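Local atomic coordinates of 3-hydroxyisobutyryl-CoA hydrolase (Mycobacterium thermoresistibile, PDB entry 4HDT), a protein that probably hydrolyses 3-hydroxy-2-methylpropanoyl-CoA to 3-hydroxy-2-methylpropanoate and free CoA, and binds zinc ions. Residues A[93-96]-A[97-100]; A[228-231]-A[232-236]; A[258-261]-A[262-266]; A[286-289]-A[290-294]. All blocks are in the same frame, centred on the assembly; numbering follows the deposited sequence.

Each of the four contacts is local, so none closes a long loop, and they follow one another along the chain without nesting or crossing. Interaction 1 lies in helix 85-103 of the crotonase-like fold. Interaction 2 ends helix 227-233, and interaction 3 ends helix 252-261 and leads into helix 266-279; the two meet where the Y234 hydroxyl packs against I261. Interaction 4, in helix 285-299, comes back to interaction 1: L289 lies against Y95 and A99, tying together helices far apart in sequence. Interactions 1 and 2, whose centres are 32 Å apart, fall on opposite sides of the centre of the chain.

Interaction 1. Residues A[93-96]-A[97-100]; sequences DEYR and LNAH. With ZN (zinc ion), chain B.
Helix 85-103 of the crotonase-like fold carries a zinc ligand, H100, one turn beyond R96, whose carbonyl O receives the H100 backbone N at 2.9 Å. Three more i to i+4 bonds of the same kind, such as N98 N to E94 O at 2.8 Å, keep the helix regular. Among the side chains, E94, Y95 and N98 share one side. The E94 chain is extended, with CG anti to the backbone N (chi1 -176°), and runs past the amide of N98. A water joins the two: it donates to E94 OE2 at 2.9 Å and accepts from N98 ND2 at 3.1 Å, so an acid and an amide suit this buried place, the carboxylate accepting from the water and the amide N-H donating to it. N98 OD1 turns the other way and approaches Y95 CD1 at 3.6 Å; ring and amide lie side by side, their planes 30° apart. Beyond the ring, Y95 OH bonds to D150 and S296. L97 is suitably apolar, packing on M41 and L45 of helix 35-49, while the small A99 lets helix 285-299 come close. The H100 imidazole reaches outward, with NE2 2.1 Å from the zinc ion. E49 and E351 supply the other protein ligands, so helices 35-49 and 85-103 meet the C-terminal end of the chain at a histidine-carboxylate zinc site.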
loop_
_atom_site.group_PDB
_atom_site.type_symbol
_atom_site.label_atom_id
_atom_site.label_comp_id
_atom_site.label_asym_id
_atom_site.label_seq_id
_atom_site.Cartn_x
_atom_site.Cartn_y
_atom_site.Cartn_z
ATOM N N ASP A 93 9.785 -0.952 -12.067
ATOM C CA ASP A 93 10.738 -0.246 -11.232
ATOM C C ASP A 93 10.222 -0.067 -9.791
ATOM O O ASP A 93 10.976 -0.192 -8.829
ATOM C CB ASP A 93 11.079 1.118 -11.848
ATOM C CG ASP A 93 11.941 1.003 -13.095
ATOM O OD1 ASP A 93 12.701 -0.012 -13.272
ATOM O OD2 ASP A 93 11.906 1.947 -13.939
ATOM N N GLU A 94 8.925 0.202 -9.649
ATOM C CA GLU A 94 8.363 0.415 -8.324
ATOM C C GLU A 94 8.390 -0.858 -7.489
ATOM O O GLU A 94 8.784 -0.816 -6.326
ATOM C CB GLU A 94 6.927 0.922 -8.412
ATOM C CG GLU A 94 6.303 1.267 -7.062
ATOM C CD GLU A 94 4.857 1.667 -7.189
ATOM O OE1 GLU A 94 4.169 1.041 -8.022
ATOM O OE2 GLU A 94 4.389 2.574 -6.469
ATOM N N TYR A 95 8.014 -1.963 -8.092
ATOM C CA TYR A 95 7.953 -3.221 -7.343
ATOM C C TYR A 95 9.364 -3.697 -7.019
ATOM O O TYR A 95 9.613 -4.249 -5.949
ATOM C CB TYR A 95 7.144 -4.315 -8.023
ATOM C CG TYR A 95 5.661 -3.995 -8.298
ATOM C CD1 TYR A 95 5.071 -2.803 -7.895
ATOM C CD2 TYR A 95 4.890 -4.877 -8.998
ATOM C CE1 TYR A 95 3.751 -2.502 -8.198
ATOM C CE2 TYR A 95 3.561 -4.601 -9.299
ATOM C CZ TYR A 95 3.004 -3.410 -8.938
ATOM O OH TYR A 95 1.697 -3.184 -9.331
ATOM N N ARG A 96 10.322 -3.482 -7.901
ATOM C CA ARG A 96 11.699 -3.737 -7.542
ATOM C C ARG A 96 12.193 -2.885 -6.350
ATOM O O ARG A 96 12.907 -3.383 -5.466
ATOM C CB ARG A 96 12.599 -3.562 -8.785
ATOM C CG ARG A 96 12.487 -4.751 -9.753
ATOM C CD ARG A 96 12.966 -4.435 -11.187
ATOM N NE ARG A 96 14.319 -3.943 -11.236
ATOM C CZ ARG A 96 15.417 -4.700 -11.383
ATOM N NH1 ARG A 96 15.325 -6.027 -11.469
ATOM N NH2 ARG A 96 16.627 -4.139 -11.427
ATOM N N LEU A 97 11.784 -1.627 -6.307
ATOM C CA LEU A 97 12.086 -0.768 -5.185
ATOM C C LEU A 97 11.426 -1.300 -3.909
ATOM O O LEU A 97 12.069 -1.350 -2.849
ATOM C CB LEU A 97 11.621 0.673 -5.458
ATOM C CG LEU A 97 11.598 1.658 -4.254
ATOM C CD1 LEU A 97 12.984 1.878 -3.690
ATOM C CD2 LEU A 97 10.947 2.997 -4.632
ATOM N N ASN A 98 10.147 -1.661 -4.008
ATOM C CA ASN A 98 9.415 -2.222 -2.820
ATOM C C ASN A 98 10.169 -3.419 -2.226
ATOM O O ASN A 98 10.390 -3.509 -1.008
ATOM C CB ASN A 98 7.962 -2.634 -3.180
ATOM C CG ASN A 98 7.116 -1.518 -3.788
ATOM O OD1 ASN A 98 6.334 -1.776 -4.731
ATOM N ND2 ASN A 98 7.209 -0.314 -3.249
ATOM N N ALA A 99 10.583 -4.333 -3.092
ATOM C CA ALA A 99 11.359 -5.514 -2.688
ATOM C C ALA A 99 12.684 -5.158 -2.084
ATOM O O ALA A 99 13.107 -5.726 -1.061
ATOM C CB ALA A 99 11.516 -6.447 -3.858
ATOM N N HIS A 100 13.372 -4.199 -2.693
ATOM C CA HIS A 100 14.635 -3.767 -2.131
ATOM C C HIS A 100 14.540 -3.156 -0.748
ATOM O O HIS A 100 15.312 -3.476 0.123
ATOM C CB HIS A 100 15.380 -2.811 -3.035
ATOM C CG HIS A 100 16.859 -2.853 -2.780
ATOM N ND1 HIS A 100 17.725 -1.892 -3.252
ATOM C CD2 HIS A 100 17.623 -3.750 -2.106
ATOM C CE1 HIS A 100 18.959 -2.208 -2.893
ATOM N NE2 HIS A 100 18.920 -3.334 -2.202
HETATM ZN ZN ZN B . 20.445 -4.657 -1.664
HETATM O O HOH W 1 5.437 2.145 -3.789
#

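Interaction 2. Residues A[228-231]-A[232-236]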
loop_
_atom_site.group_PDB
_atom_site.type_symbol
_atom_site.label_atom_id
_atom_site.label_comp_id
_atom_site.label_asym_id
_atom_site.label_seq_id
_atom_site.Cartn_x
_atom_site.Cartn_y
_atom_site.Cartn_z
ATOM N N SER A 228 -14.039 -9.773 15.809
ATOM C CA SER A 228 -14.997 -10.842 15.976
ATOM C C SER A 228 -15.887 -10.971 14.738
ATOM O O SER A 228 -16.006 -12.059 14.165
ATOM C CB SER A 228 -15.873 -10.586 17.209
ATOM O OG SER A 228 -16.445 -9.270 17.173
ATOM N N TRP A 229 -16.500 -9.862 14.315
ATOM C CA TRP A 229 -17.450 -9.911 13.181
ATOM C C TRP A 229 -16.731 -9.929 11.828
ATOM O O TRP A 229 -17.237 -10.486 10.849
ATOM C CB TRP A 229 -18.522 -8.798 13.221
ATOM C CG TRP A 229 -18.044 -7.368 13.136
ATOM C CD1 TRP A 229 -17.889 -6.511 14.174
ATOM C CD2 TRP A 229 -17.674 -6.637 11.961
ATOM N NE1 TRP A 229 -17.443 -5.314 13.752
ATOM C CE2 TRP A 229 -17.315 -5.342 12.386
ATOM C CE3 TRP A 229 -17.653 -6.921 10.593
ATOM C CZ2 TRP A 229 -16.911 -4.357 11.497
ATOM C CZ3 TRP A 229 -17.252 -5.950 9.728
ATOM C CH2 TRP A 229 -16.887 -4.680 10.175
ATOM N N ILE A 230 -15.545 -9.338 11.775
ATOM C CA ILE A 230 -14.702 -9.472 10.585
ATOM C C ILE A 230 -14.367 -10.943 10.336
ATOM O O ILE A 230 -14.607 -11.454 9.261
ATOM C CB ILE A 230 -13.443 -8.581 10.695
ATOM C CG1 ILE A 230 -13.838 -7.112 10.586
ATOM C CG2 ILE A 230 -12.463 -8.913 9.572
ATOM C CD1 ILE A 230 -12.763 -6.110 11.002
ATOM N N ASP A 231 -13.854 -11.630 11.352
ATOM C CA ASP A 231 -13.502 -13.047 11.197
ATOM C C ASP A 231 -14.745 -13.906 10.914
ATOM O O ASP A 231 -14.663 -14.879 10.161
ATOM C CB ASP A 231 -12.807 -13.551 12.455
ATOM C CG ASP A 231 -11.391 -13.068 12.579
ATOM O OD1 ASP A 231 -10.921 -12.259 11.733
ATOM O OD2 ASP A 231 -10.723 -13.518 13.547
ATOM N N GLU A 232 -15.888 -13.533 11.490
ATOM C CA GLU A 232 -17.153 -14.214 11.246
ATOM C C GLU A 232 -17.577 -14.125 9.794
ATOM O O GLU A 232 -18.069 -15.077 9.228
ATOM C CB GLU A 232 -18.252 -13.559 12.103
ATOM C CG GLU A 232 -19.702 -14.027 11.893
ATOM C CD GLU A 232 -20.724 -13.217 12.683
ATOM O OE1 GLU A 232 -20.274 -12.332 13.453
ATOM O OE2 GLU A 232 -21.953 -13.487 12.574
ATOM N N CYS A 233 -17.452 -12.939 9.233
ATOM C CA CYS A 233 -18.111 -12.633 7.982
ATOM C C CYS A 233 -17.210 -12.786 6.783
ATOM O O CYS A 233 -17.713 -13.026 5.674
ATOM C CB CYS A 233 -18.710 -11.213 8.019
ATOM S SG CYS A 233 -20.055 -11.057 9.223
ATOM N N TYR A 234 -15.902 -12.633 6.960
ATOM C CA TYR A 234 -14.992 -12.671 5.816
ATOM C C TYR A 234 -14.433 -14.059 5.516
ATOM O O TYR A 234 -13.498 -14.183 4.749
ATOM C CB TYR A 234 -13.873 -11.624 5.986
ATOM C CG TYR A 234 -14.274 -10.169 5.745
ATOM C CD1 TYR A 234 -14.797 -9.385 6.752
ATOM C CD2 TYR A 234 -14.080 -9.592 4.505
ATOM C CE1 TYR A 234 -15.127 -8.045 6.536
ATOM C CE2 TYR A 234 -14.410 -8.271 4.262
ATOM C CZ TYR A 234 -14.908 -7.486 5.267
ATOM O OH TYR A 234 -15.201 -6.177 5.075
ATOM N N THR A 235 -15.005 -15.129 6.100
ATOM C CA THR A 235 -14.572 -16.472 5.739
ATOM C C THR A 235 -15.279 -17.069 4.519
ATOM O O THR A 235 -14.902 -18.180 4.080
ATOM C CB THR A 235 -14.735 -17.417 6.927
ATOM O OG1 THR A 235 -16.058 -17.284 7.422
ATOM C CG2 THR A 235 -13.743 -17.053 7.983
ATOM N N GLY A 236 -16.200 -16.315 3.931
ATOM C CA GLY A 236 -16.981 -16.769 2.798
ATOM C C GLY A 236 -16.133 -17.059 1.573
ATOM O O GLY A 236 -15.087 -16.439 1.389
HETATM O O HOH W 2 -18.718 -12.631 15.628
#
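Y234 folds back against I230 at the C-terminal end of helix 227-233, where the chain leaves helical geometry. The branched aliphatic chain crosses the phenol obliquely, with I230 CG2 nearest Y234 CD1 at 3.7 Å. CG2 of I230 stands anti to the backbone N, which turns this methyl toward the following turn of helix, while CG1 lies over one face of the W229 indole. I230 O, by contrast, lies at the edge of the tyrosine ring, in its plane, and that oxygen, I230 O, also accepts the Y234 backbone N at 2.9 Å, with a C=O...N angle of 165°, as the last helical bond here. W229 is wide enough to reach Y234 too, though loosely: W229 CZ3 and Y234 CE1 are 4.4 Å apart. The indole NE1 bonds to Q226. Further out, these aromatic and aliphatic groups are wedged among three helices: W229 on helix 252-261, I230 on helix 164-171, and Y234 on both as well as on helix 239-249. The tyrosine hydroxyl is hydrogen-bonded to H167 ND1, which holds its outer end, while D231 forms a salt bridge with R227 through OD2 and a hydrogen bond to K163 N through OD1. E232 suits the exposed side, being charged and extended; a water donates to its OE1 at 2.7 Å and weakly to S228 O at 3.1 Å.

Interaction 3. Residues A[258-261]-A[262-266]; sequences ADLI and ATRSP
The backbone of L260 to R264 leaves helix 252-261 through a type I beta turn from I261 to R264, closed by R264 N to I261 O at 2.9 Å. Just before it, A262 N still bonds to A258 O in the i to i+4 manner. The carbonyl of L260 lies at the junction and is gripped twice by T263. The hydroxyl OG1 donates to it at 2.7 Å in the carbonyl plane, whereas the backbone N, at 3.0 Å, stands above that plane, 61° out of it. Threonine suits this position because its chi1 of 70° swings the hydroxyl back to the L260 carbonyl at the end of the helix; its methyl CG2 rests near D259 O. The side chain of R264 then doubles back over the helix end. Chi1 of -54° sets R264 CG 3.5 Å from L260 O, and a bend at chi2 then carries the guanidinium across L260, whose CD1 sits over one face, offset toward the rim, 3.6 Å from R264 NH2. Leucine offers an apolar surface to that flat face, and the arginine keeps the edge of the group for polar partners: NH2 donates to T171 O at the end of helix 164-171. S265 serves as N-cap of helix 266-279, its OG accepting from A268 N and bonding also to D304. The turn thus joins helices 252-261 and 266-279, with I261 packing on I243 and L246 of helix 239-249 and on L269 of helix 266-279, and T263 O held by W322.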
loop_
_atom_site.group_PDB
_atom_site.type_symbol
_atom_site.label_atom_id
_atom_site.label_comp_id
_atom_site.label_asym_id
_atom_site.label_seq_id
_atom_site.Cartn_x
_atom_site.Cartn_y
_atom_site.Cartn_z
ATOM N N ALA A 258 -20.422 -3.703 4.386
ATOM C CA ALA A 258 -21.161 -4.192 3.228
ATOM C C ALA A 258 -21.522 -3.091 2.255
ATOM O O ALA A 258 -21.353 -3.238 1.043
ATOM C CB ALA A 258 -22.408 -4.938 3.668
ATOM N N ASP A 259 -22.033 -1.992 2.769
ATOM C CA ASP A 259 -22.397 -0.856 1.907
ATOM C C ASP A 259 -21.202 -0.351 1.127
ATOM O O ASP A 259 -21.361 0.038 -0.043
ATOM C CB ASP A 259 -22.940 0.317 2.735
ATOM C CG ASP A 259 -24.361 0.064 3.323
ATOM O OD1 ASP A 259 -25.131 -0.829 2.907
ATOM O OD2 ASP A 259 -24.742 0.810 4.255
ATOM N N LEU A 260 -20.042 -0.308 1.781
ATOM C CA LEU A 260 -18.825 0.246 1.129
ATOM C C LEU A 260 -18.322 -0.713 0.043
ATOM O O LEU A 260 -18.030 -0.287 -1.083
ATOM C CB LEU A 260 -17.743 0.643 2.134
ATOM C CG LEU A 260 -16.517 1.400 1.636
ATOM C CD1 LEU A 260 -16.949 2.621 0.846
ATOM C CD2 LEU A 260 -15.562 1.806 2.753
ATOM N N ILE A 261 -18.295 -1.999 0.353
ATOM C CA ILE A 261 -17.884 -3.019 -0.596
ATOM C C ILE A 261 -18.748 -2.978 -1.841
ATOM O O ILE A 261 -18.268 -3.135 -2.973
ATOM C CB ILE A 261 -17.928 -4.439 0.053
ATOM C CG1 ILE A 261 -16.855 -4.525 1.129
ATOM C CG2 ILE A 261 -17.739 -5.540 -0.985
ATOM C CD1 ILE A 261 -16.992 -5.740 2.001
ATOM N N ALA A 262 -20.040 -2.766 -1.631
ATOM C CA ALA A 262 -20.996 -2.821 -2.685
ATOM C C ALA A 262 -20.819 -1.676 -3.657
ATOM O O ALA A 262 -21.365 -1.737 -4.741
ATOM C CB ALA A 262 -22.399 -2.838 -2.096
ATOM N N THR A 263 -20.066 -0.640 -3.292
ATOM C CA THR A 263 -19.722 0.430 -4.246
ATOM C C THR A 263 -18.487 0.145 -5.105
ATOM O O THR A 263 -18.207 0.924 -6.026
ATOM C CB THR A 263 -19.445 1.786 -3.551
ATOM O OG1 THR A 263 -18.205 1.745 -2.807
ATOM C CG2 THR A 263 -20.655 2.233 -2.681
ATOM N N ARG A 264 -17.768 -0.935 -4.827
ATOM C CA ARG A 264 -16.469 -1.167 -5.443
ATOM C C ARG A 264 -16.628 -1.991 -6.689
ATOM O O ARG A 264 -17.689 -2.585 -6.958
ATOM C CB ARG A 264 -15.518 -1.858 -4.455
ATOM C CG ARG A 264 -15.320 -1.209 -3.115
ATOM C CD ARG A 264 -14.995 0.250 -3.236
ATOM N NE ARG A 264 -14.486 0.788 -1.993
ATOM C CZ ARG A 264 -14.159 2.065 -1.808
ATOM N NH1 ARG A 264 -14.381 2.983 -2.748
ATOM N NH2 ARG A 264 -13.638 2.457 -0.669
ATOM N N SER A 265 -15.586 -1.972 -7.525
ATOM C CA SER A 265 -15.620 -2.717 -8.773
ATOM C C SER A 265 -15.810 -4.204 -8.528
ATOM O O SER A 265 -14.966 -4.794 -7.822
ATOM C CB SER A 265 -14.296 -2.474 -9.532
ATOM O OG SER A 265 -14.034 -3.471 -10.486
ATOM N N PRO A 266 -16.863 -4.838 -9.110
ATOM C CA PRO A 266 -17.013 -6.306 -8.918
ATOM C C PRO A 266 -15.813 -7.151 -9.333
ATOM O O PRO A 266 -15.361 -7.989 -8.561
ATOM C CB PRO A 266 -18.265 -6.644 -9.729
ATOM C CG PRO A 266 -19.099 -5.394 -9.578
ATOM C CD PRO A 266 -18.092 -4.257 -9.683
#

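Interaction 4. Residues A[286-289]-A[290-294]; sequences EDTL and RQEYR
R290 reaches back along helix 285-299 to D287, one turn earlier, in an i to i+3 salt bridge on the helix surface. Its CB lies 3.4 Å from D287 O, and CG 3.3 Å from E286 O, the carbonyl that also takes the R290 backbone N. CG is anti to the carbonyl carbon (chi1 -68°), which sends the chain toward the preceding turn; CD passes beside the same two residues, and a bend at chi3 brings the guanidinium round. NE donates to D287 OD1 at 3.0 Å, while NH1 turns away to L346 O in a weak bond. Arginine suits the place because its planar head can present two N-H groups side-on to a single oxygen. Away from this pair, the helix turns a buried side inward: L289 packs on Y95 and A99 of helix 85-103, and its CD2 lies 3.5 Å from E292 OE1. The carboxylate of E292 is buried but satisfied by G152 N and T154 OG1. At the tip of the arginine, R290 NH2 meets D287 OD1 at 3.1 Å, nearly along the C-O axis and 6° from the guanidinium plane.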
loop_
_atom_site.group_PDB
_atom_site.type_symbol
_atom_site.label_atom_id
_atom_site.label_comp_id
_atom_site.label_asym_id
_atom_site.label_seq_id
_atom_site.Cartn_x
_atom_site.Cartn_y
_atom_site.Cartn_z
ATOM N N GLU A 286 9.309 -11.122 -3.108
ATOM C CA GLU A 286 9.507 -11.104 -4.564
ATOM C C GLU A 286 8.473 -11.938 -5.319
ATOM O O GLU A 286 7.917 -11.479 -6.321
ATOM C CB GLU A 286 10.936 -11.505 -4.948
ATOM C CG GLU A 286 12.002 -10.519 -4.527
ATOM C CD GLU A 286 12.453 -10.658 -3.094
ATOM O OE1 GLU A 286 12.107 -11.638 -2.402
ATOM O OE2 GLU A 286 13.165 -9.754 -2.644
ATOM N N ASP A 287 8.201 -13.158 -4.873
ATOM C CA ASP A 287 7.199 -13.983 -5.519
ATOM C C ASP A 287 5.813 -13.358 -5.473
ATOM O O ASP A 287 5.030 -13.454 -6.430
ATOM C CB ASP A 287 7.155 -15.369 -4.905
ATOM C CG ASP A 287 8.392 -16.190 -5.200
ATOM O OD1 ASP A 287 9.266 -15.742 -5.983
ATOM O OD2 ASP A 287 8.468 -17.275 -4.572
ATOM N N THR A 288 5.503 -12.679 -4.382
ATOM C CA THR A 288 4.229 -12.006 -4.251
ATOM C C THR A 288 4.130 -10.844 -5.236
ATOM O O THR A 288 3.097 -10.632 -5.905
ATOM C CB THR A 288 4.003 -11.536 -2.800
ATOM O OG1 THR A 288 4.157 -12.645 -1.904
ATOM C CG2 THR A 288 2.637 -10.975 -2.607
ATOM N N LEU A 289 5.183 -10.054 -5.302
ATOM C CA LEU A 289 5.216 -8.941 -6.272
ATOM C C LEU A 289 5.105 -9.456 -7.702
ATOM O O LEU A 289 4.580 -8.776 -8.553
ATOM C CB LEU A 289 6.497 -8.117 -6.104
ATOM C CG LEU A 289 6.509 -7.282 -4.808
ATOM C CD1 LEU A 289 7.914 -6.841 -4.399
ATOM C CD2 LEU A 289 5.619 -6.086 -4.970
ATOM N N ARG A 290 5.669 -10.630 -7.997
ATOM C CA ARG A 290 5.533 -11.183 -9.360
ATOM C C ARG A 290 4.070 -11.436 -9.716
ATOM O O ARG A 290 3.662 -11.208 -10.840
ATOM C CB ARG A 290 6.257 -12.523 -9.504
ATOM C CG ARG A 290 7.738 -12.479 -9.440
ATOM C CD ARG A 290 8.246 -13.926 -9.615
ATOM N NE ARG A 290 9.265 -14.276 -8.633
ATOM C CZ ARG A 290 10.565 -14.072 -8.812
ATOM N NH1 ARG A 290 11.049 -13.527 -9.938
ATOM N NH2 ARG A 290 11.390 -14.389 -7.841
ATOM N N GLN A 291 3.296 -11.922 -8.746
ATOM C CA GLN A 291 1.877 -12.151 -8.918
ATOM C C GLN A 291 1.166 -10.821 -9.091
ATOM O O GLN A 291 0.338 -10.648 -9.992
ATOM C CB GLN A 291 1.306 -12.910 -7.728
ATOM C CG GLN A 291 -0.188 -13.192 -7.774
ATOM C CD GLN A 291 -0.553 -14.204 -6.703
ATOM O OE1 GLN A 291 -0.449 -15.423 -6.927
ATOM N NE2 GLN A 291 -0.911 -13.721 -5.549
ATOM N N GLU A 292 1.491 -9.873 -8.233
ATOM C CA GLU A 292 0.865 -8.569 -8.308
ATOM C C GLU A 292 1.137 -7.914 -9.665
ATOM O O GLU A 292 0.294 -7.209 -10.226
ATOM C CB GLU A 292 1.378 -7.659 -7.191
ATOM C CG GLU A 292 0.848 -7.986 -5.788
ATOM C CD GLU A 292 1.430 -7.117 -4.684
ATOM O OE1 GLU A 292 2.160 -6.162 -4.991
ATOM O OE2 GLU A 292 1.158 -7.394 -3.488
ATOM N N TYR A 293 2.312 -8.134 -10.212
ATOM C CA TYR A 293 2.652 -7.517 -11.499
ATOM C C TYR A 293 1.776 -8.101 -12.619
ATOM O O TYR A 293 1.296 -7.358 -13.469
ATOM C CB TYR A 293 4.137 -7.744 -11.807
ATOM C CG TYR A 293 4.625 -7.103 -13.074
ATOM C CD1 TYR A 293 4.805 -5.707 -13.146
ATOM C CD2 TYR A 293 4.925 -7.873 -14.186
ATOM C CE1 TYR A 293 5.249 -5.103 -14.295
ATOM C CE2 TYR A 293 5.354 -7.276 -15.336
ATOM C CZ TYR A 293 5.524 -5.906 -15.408
ATOM O OH TYR A 293 5.964 -5.390 -16.623
ATOM N N ARG A 294 1.567 -9.418 -12.620
ATOM C CA ARG A 294 0.636 -10.040 -13.591
ATOM C C ARG A 294 -0.754 -9.408 -13.464
ATOM O O ARG A 294 -1.382 -9.055 -14.459
ATOM C CB ARG A 294 0.505 -11.554 -13.383
ATOM C CG ARG A 294 1.803 -12.311 -13.669
ATOM C CD ARG A 294 1.663 -13.780 -13.306
ATOM N NE ARG A 294 2.680 -14.619 -13.913
ATOM C CZ ARG A 294 2.710 -15.961 -13.825
ATOM N NH1 ARG A 294 1.786 -16.615 -13.113
ATOM N NH2 ARG A 294 3.666 -16.651 -14.440
#